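Local coordinates for Pdx2 protein (Plasmodium falciparum, PDB 2ABW) that hydrolyses glutamine to glutamate and ammonia, which is channelled to Pdx1 for the synthesis of pyridoxal 5'-phosphate, at residues 2-16 and 27-39. Sequence-based numbering, arbitrary orientation.
Sequences SEITIGVLSLQGDFE and IPSLNIIQVRNVH
Strands 4-9 and 30-35 pair in parallel as the two strands of a right-handed beta-alpha-beta crossover, with helix 16-23 between them, at one margin of the mixed sheet of this class I glutamine amidotransferase domain. The register is unbroken from Ile4 opposite Leu30 to Leu9 opposite Val35, and the short segment axes diverge by 34°, the twist of the sheet. Seven backbone hydrogen bonds zip the pair from Ile4 N, 2.9 Å from Ser29 O, to Ser10 N, 3.0 Å from Val35 O. Strand 4-9 also bonds to strand 46-49, whereas 30-35 is the outermost strand within the chain.

On the face carrying Ile4, Ile6 and Val8, Leu30 and Ile32 lean back across the seam: Leu30 CD1 lies 3.9 Å from Ile6 CD1. Helix 16-23 covers Val8 and Ile32 here through Ile19. On the other face, which carries Thr5, Ile33 and Val35, Thr5 CG2 meets Ile33 CG1, and Val35 CG2 sits 3.7 Å from Gly7 CA, in the space a beta carbon there would need.

Polar side chains close both ends. Asn31 ND2 donates to Glu3 OE1 at 3.0 Å; the partner lies in the amide plane, but the oxygen is met from above the carboxylate plane. A water bridges Glu3 OE2 to Pro28 O, so each carboxylate oxygen has its own link to the 27-39 segment. At the C-terminal end, the extended Gln34 chain (chi2 -178°) brings its amide against the Phe15 ring, the two planes 45° apart, with Gln34 CD 3.5 Å from Phe15 CE1. In the modelled conformer of Ser10, one of two, OG donates to Gln34 OE1 of the same amide at 3.1 Å.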
# COMPACT_ATOMS: atom_id res chain seq x y z
N SER A 2 22.49 10.12 2.97
CA SER A 2 21.36 11.02 2.68
C SER A 2 20.27 10.66 3.73
O SER A 2 20.37 9.60 4.39
CB SER A 2 20.89 10.81 1.22
OG SER A 2 19.64 11.40 1.02
N GLU A 3 19.30 11.53 3.97
CA GLU A 3 18.27 11.21 4.95
C GLU A 3 17.02 10.89 4.13
O GLU A 3 16.54 11.77 3.40
CB GLU A 3 17.92 12.40 5.80
CG GLU A 3 19.07 12.88 6.69
CD GLU A 3 18.98 12.17 7.99
OE1 GLU A 3 17.88 12.32 8.59
OE2 GLU A 3 19.96 11.50 8.38
N ILE A 4 16.42 9.72 4.33
CA ILE A 4 15.16 9.35 3.68
C ILE A 4 14.10 9.27 4.77
O ILE A 4 14.33 8.69 5.84
CB ILE A 4 15.32 7.92 3.11
CG1 ILE A 4 16.26 7.96 1.89
CG2 ILE A 4 13.93 7.31 2.82
CD1 ILE A 4 15.71 8.74 0.79
N THR A 5 12.94 9.94 4.54
CA THR A 5 11.81 9.91 5.45
C THR A 5 10.63 9.21 4.79
O THR A 5 10.19 9.62 3.71
CB THR A 5 11.37 11.32 5.85
OG1 THR A 5 12.51 11.95 6.50
CG2 THR A 5 10.16 11.25 6.83
N ILE A 6 10.18 8.14 5.41
CA ILE A 6 8.99 7.45 5.00
C ILE A 6 7.92 7.70 6.04
O ILE A 6 8.16 7.53 7.24
CB ILE A 6 9.19 5.93 4.74
CG1 ILE A 6 10.13 5.83 3.56
CG2 ILE A 6 7.83 5.27 4.55
CD1 ILE A 6 10.57 4.39 3.23
N GLY A 7 6.75 8.10 5.59
CA GLY A 7 5.63 8.32 6.51
C GLY A 7 4.69 7.17 6.50
O GLY A 7 4.58 6.40 5.48
N VAL A 8 4.00 6.97 7.62
CA VAL A 8 2.91 5.97 7.74
C VAL A 8 1.66 6.69 8.15
O VAL A 8 1.60 7.34 9.17
CB VAL A 8 3.24 4.84 8.71
CG1 VAL A 8 2.05 3.82 8.81
CG2 VAL A 8 4.49 4.08 8.24
N LEU A 9 0.62 6.64 7.31
CA LEU A 9 -0.67 7.31 7.63
C LEU A 9 -1.16 6.70 8.95
O LEU A 9 -1.12 5.48 9.13
CB LEU A 9 -1.64 7.08 6.46
CG LEU A 9 -2.88 7.98 6.64
CD1 LEU A 9 -2.62 9.46 6.34
CD2 LEU A 9 -4.02 7.48 5.72
N SER A 10 -1.54 7.53 9.90
CA SER A 10 -1.79 7.02 11.27
C SER A 10 -3.13 7.34 11.89
O SER A 10 -3.41 6.92 13.04
CB SER A 10 -0.68 7.49 12.17
OG SER A 10 -0.75 8.88 12.37
N LEU A 11 -3.91 8.07 11.14
CA LEU A 11 -5.19 8.57 11.63
C LEU A 11 -6.15 7.46 12.06
O LEU A 11 -6.93 7.67 12.99
CB LEU A 11 -5.81 9.45 10.55
CG LEU A 11 -5.00 10.74 10.26
CD1 LEU A 11 -5.42 11.41 9.03
CD2 LEU A 11 -4.97 11.66 11.44
N GLN A 12 -6.11 6.32 11.37
CA GLN A 12 -7.01 5.24 11.58
C GLN A 12 -6.56 4.34 12.73
O GLN A 12 -7.28 3.39 13.13
CB GLN A 12 -7.10 4.44 10.30
CG GLN A 12 -5.82 3.66 9.92
CD GLN A 12 -4.54 4.45 9.54
OE1 GLN A 12 -4.55 5.59 9.03
NE2 GLN A 12 -3.41 3.77 9.72
N GLY A 13 -5.38 4.58 13.27
CA GLY A 13 -4.89 3.71 14.37
C GLY A 13 -4.27 2.40 13.87
O GLY A 13 -4.16 2.14 12.66
N ASP A 14 -3.79 1.60 14.81
CA ASP A 14 -3.16 0.33 14.52
C ASP A 14 -2.00 0.42 13.54
O ASP A 14 -1.73 -0.51 12.77
CB ASP A 14 -4.21 -0.66 14.02
CG ASP A 14 -5.14 -1.13 15.15
OD1 ASP A 14 -4.75 -1.19 16.36
OD2 ASP A 14 -6.31 -1.46 14.82
N PHE A 15 -1.28 1.53 13.60
CA PHE A 15 -0.25 1.81 12.62
C PHE A 15 1.12 1.44 13.19
O PHE A 15 2.10 1.32 12.43
CB PHE A 15 -0.27 3.30 12.26
CG PHE A 15 -0.09 4.20 13.45
CD1 PHE A 15 1.18 4.51 13.94
CD2 PHE A 15 -1.21 4.65 14.14
CE1 PHE A 15 1.31 5.27 15.03
CE2 PHE A 15 -1.08 5.42 15.26
CZ PHE A 15 0.18 5.75 15.69
N GLU A 16 1.25 1.30 14.50
CA GLU A 16 2.58 1.06 15.09
C GLU A 16 3.31 -0.16 14.52
O GLU A 16 4.53 -0.10 14.27
CB GLU A 16 2.59 1.05 16.62
CG GLU A 16 2.17 2.40 17.11
CD GLU A 16 3.17 3.11 18.03
OE1 GLU A 16 3.55 2.53 19.08
OE2 GLU A 16 3.47 4.32 17.77
N ILE A 27 18.18 0.46 8.88
CA ILE A 27 18.93 1.20 7.83
C ILE A 27 19.31 2.61 8.26
O ILE A 27 18.42 3.45 8.39
CB ILE A 27 18.09 1.29 6.52
CG1 ILE A 27 17.83 -0.09 5.93
CG2 ILE A 27 18.77 2.25 5.47
CD1 ILE A 27 16.90 -0.11 4.83
N PRO A 28 20.63 2.90 8.40
CA PRO A 28 20.96 4.15 9.03
C PRO A 28 20.23 5.39 8.56
O PRO A 28 19.86 6.17 9.42
CB PRO A 28 22.48 4.27 8.84
CG PRO A 28 22.91 2.89 8.88
CD PRO A 28 21.87 2.16 8.07
N SER A 29 20.08 5.53 7.24
CA SER A 29 19.61 6.73 6.56
C SER A 29 18.07 6.92 6.70
O SER A 29 17.56 7.98 6.33
CB SER A 29 19.95 6.58 5.04
OG SER A 29 21.31 6.73 4.79
N LEU A 30 17.37 5.92 7.27
CA LEU A 30 15.90 5.91 7.30
C LEU A 30 15.29 6.41 8.62
O LEU A 30 15.52 5.86 9.71
CB LEU A 30 15.41 4.48 7.05
CG LEU A 30 13.90 4.27 7.04
CD1 LEU A 30 13.28 5.19 5.95
CD2 LEU A 30 13.55 2.82 6.69
N ASN A 31 14.38 7.40 8.45
CA ASN A 31 13.53 7.92 9.49
C ASN A 31 12.09 7.58 9.17
O ASN A 31 11.72 7.74 8.00
CB ASN A 31 13.56 9.44 9.32
CG ASN A 31 14.96 10.02 9.43
OD1 ASN A 31 15.75 9.66 10.32
ND2 ASN A 31 15.30 10.84 8.43
N ILE A 32 11.29 7.21 10.17
CA ILE A 32 9.84 6.98 9.95
C ILE A 32 9.05 7.95 10.74
O ILE A 32 9.36 8.23 11.89
CB ILE A 32 9.44 5.55 10.35
CG1 ILE A 32 10.31 4.49 9.67
CG2 ILE A 32 7.99 5.31 10.08
CD1 ILE A 32 10.12 4.34 8.16
N ILE A 33 8.01 8.51 10.10
CA ILE A 33 7.12 9.41 10.84
C ILE A 33 5.70 9.04 10.69
O ILE A 33 5.34 8.43 9.73
CB ILE A 33 7.33 10.90 10.40
CG1 ILE A 33 6.88 11.18 8.99
CG2 ILE A 33 8.79 11.33 10.55
CD1 ILE A 33 6.81 12.66 8.64
N GLN A 34 4.88 9.39 11.69
CA GLN A 34 3.47 9.27 11.52
C GLN A 34 3.06 10.39 10.60
O GLN A 34 3.61 11.51 10.64
CB GLN A 34 2.73 9.47 12.84
CG GLN A 34 2.87 8.39 13.85
CD GLN A 34 2.01 8.72 15.10
OE1 GLN A 34 0.90 9.24 14.97
NE2 GLN A 34 2.53 8.40 16.27
N VAL A 35 2.02 10.15 9.81
CA VAL A 35 1.41 11.20 8.99
C VAL A 35 -0.06 11.36 9.38
O VAL A 35 -0.85 10.43 9.31
CB VAL A 35 1.51 10.90 7.51
CG1 VAL A 35 0.66 11.83 6.66
CG2 VAL A 35 3.03 10.84 7.14
N ARG A 36 -0.39 12.52 9.88
CA ARG A 36 -1.72 12.81 10.39
C ARG A 36 -2.31 14.03 9.69
O ARG A 36 -3.47 14.34 9.89
CB ARG A 36 -1.55 13.14 11.87
CG ARG A 36 -0.92 12.09 12.71
CD ARG A 36 -0.29 12.79 13.93
NE ARG A 36 0.98 13.44 13.52
CZ ARG A 36 1.47 14.57 14.02
NH1 ARG A 36 0.79 15.26 14.92
NH2 ARG A 36 2.64 15.03 13.62
N ASN A 37 -1.49 14.74 8.90
CA ASN A 37 -1.93 15.99 8.32
C ASN A 37 -1.02 16.36 7.16
O ASN A 37 -0.03 15.67 6.90
CB ASN A 37 -1.96 17.07 9.39
CG ASN A 37 -0.66 17.26 10.05
OD1 ASN A 37 0.33 17.46 9.42
ND2 ASN A 37 -0.65 17.28 11.39
N VAL A 38 -1.33 17.45 6.47
CA VAL A 38 -0.59 17.86 5.29
C VAL A 38 0.84 18.33 5.61
O VAL A 38 1.74 18.17 4.77
CB VAL A 38 -1.34 18.92 4.47
CG1 VAL A 38 -2.68 18.42 3.98
CG2 VAL A 38 -1.56 20.19 5.28
N HIS A 39 1.06 18.89 6.79
CA HIS A 39 2.43 19.28 7.22
C HIS A 39 3.33 18.01 7.26
O HIS A 39 4.39 17.97 6.69
CB HIS A 39 2.38 19.92 8.58
CG HIS A 39 3.71 20.41 9.03
ND1 HIS A 39 4.37 19.87 10.12
CD2 HIS A 39 4.54 21.36 8.52
CE1 HIS A 39 5.57 20.42 10.23
NE2 HIS A 39 5.69 21.36 9.30
O HOH W 1 19.21 8.99 9.83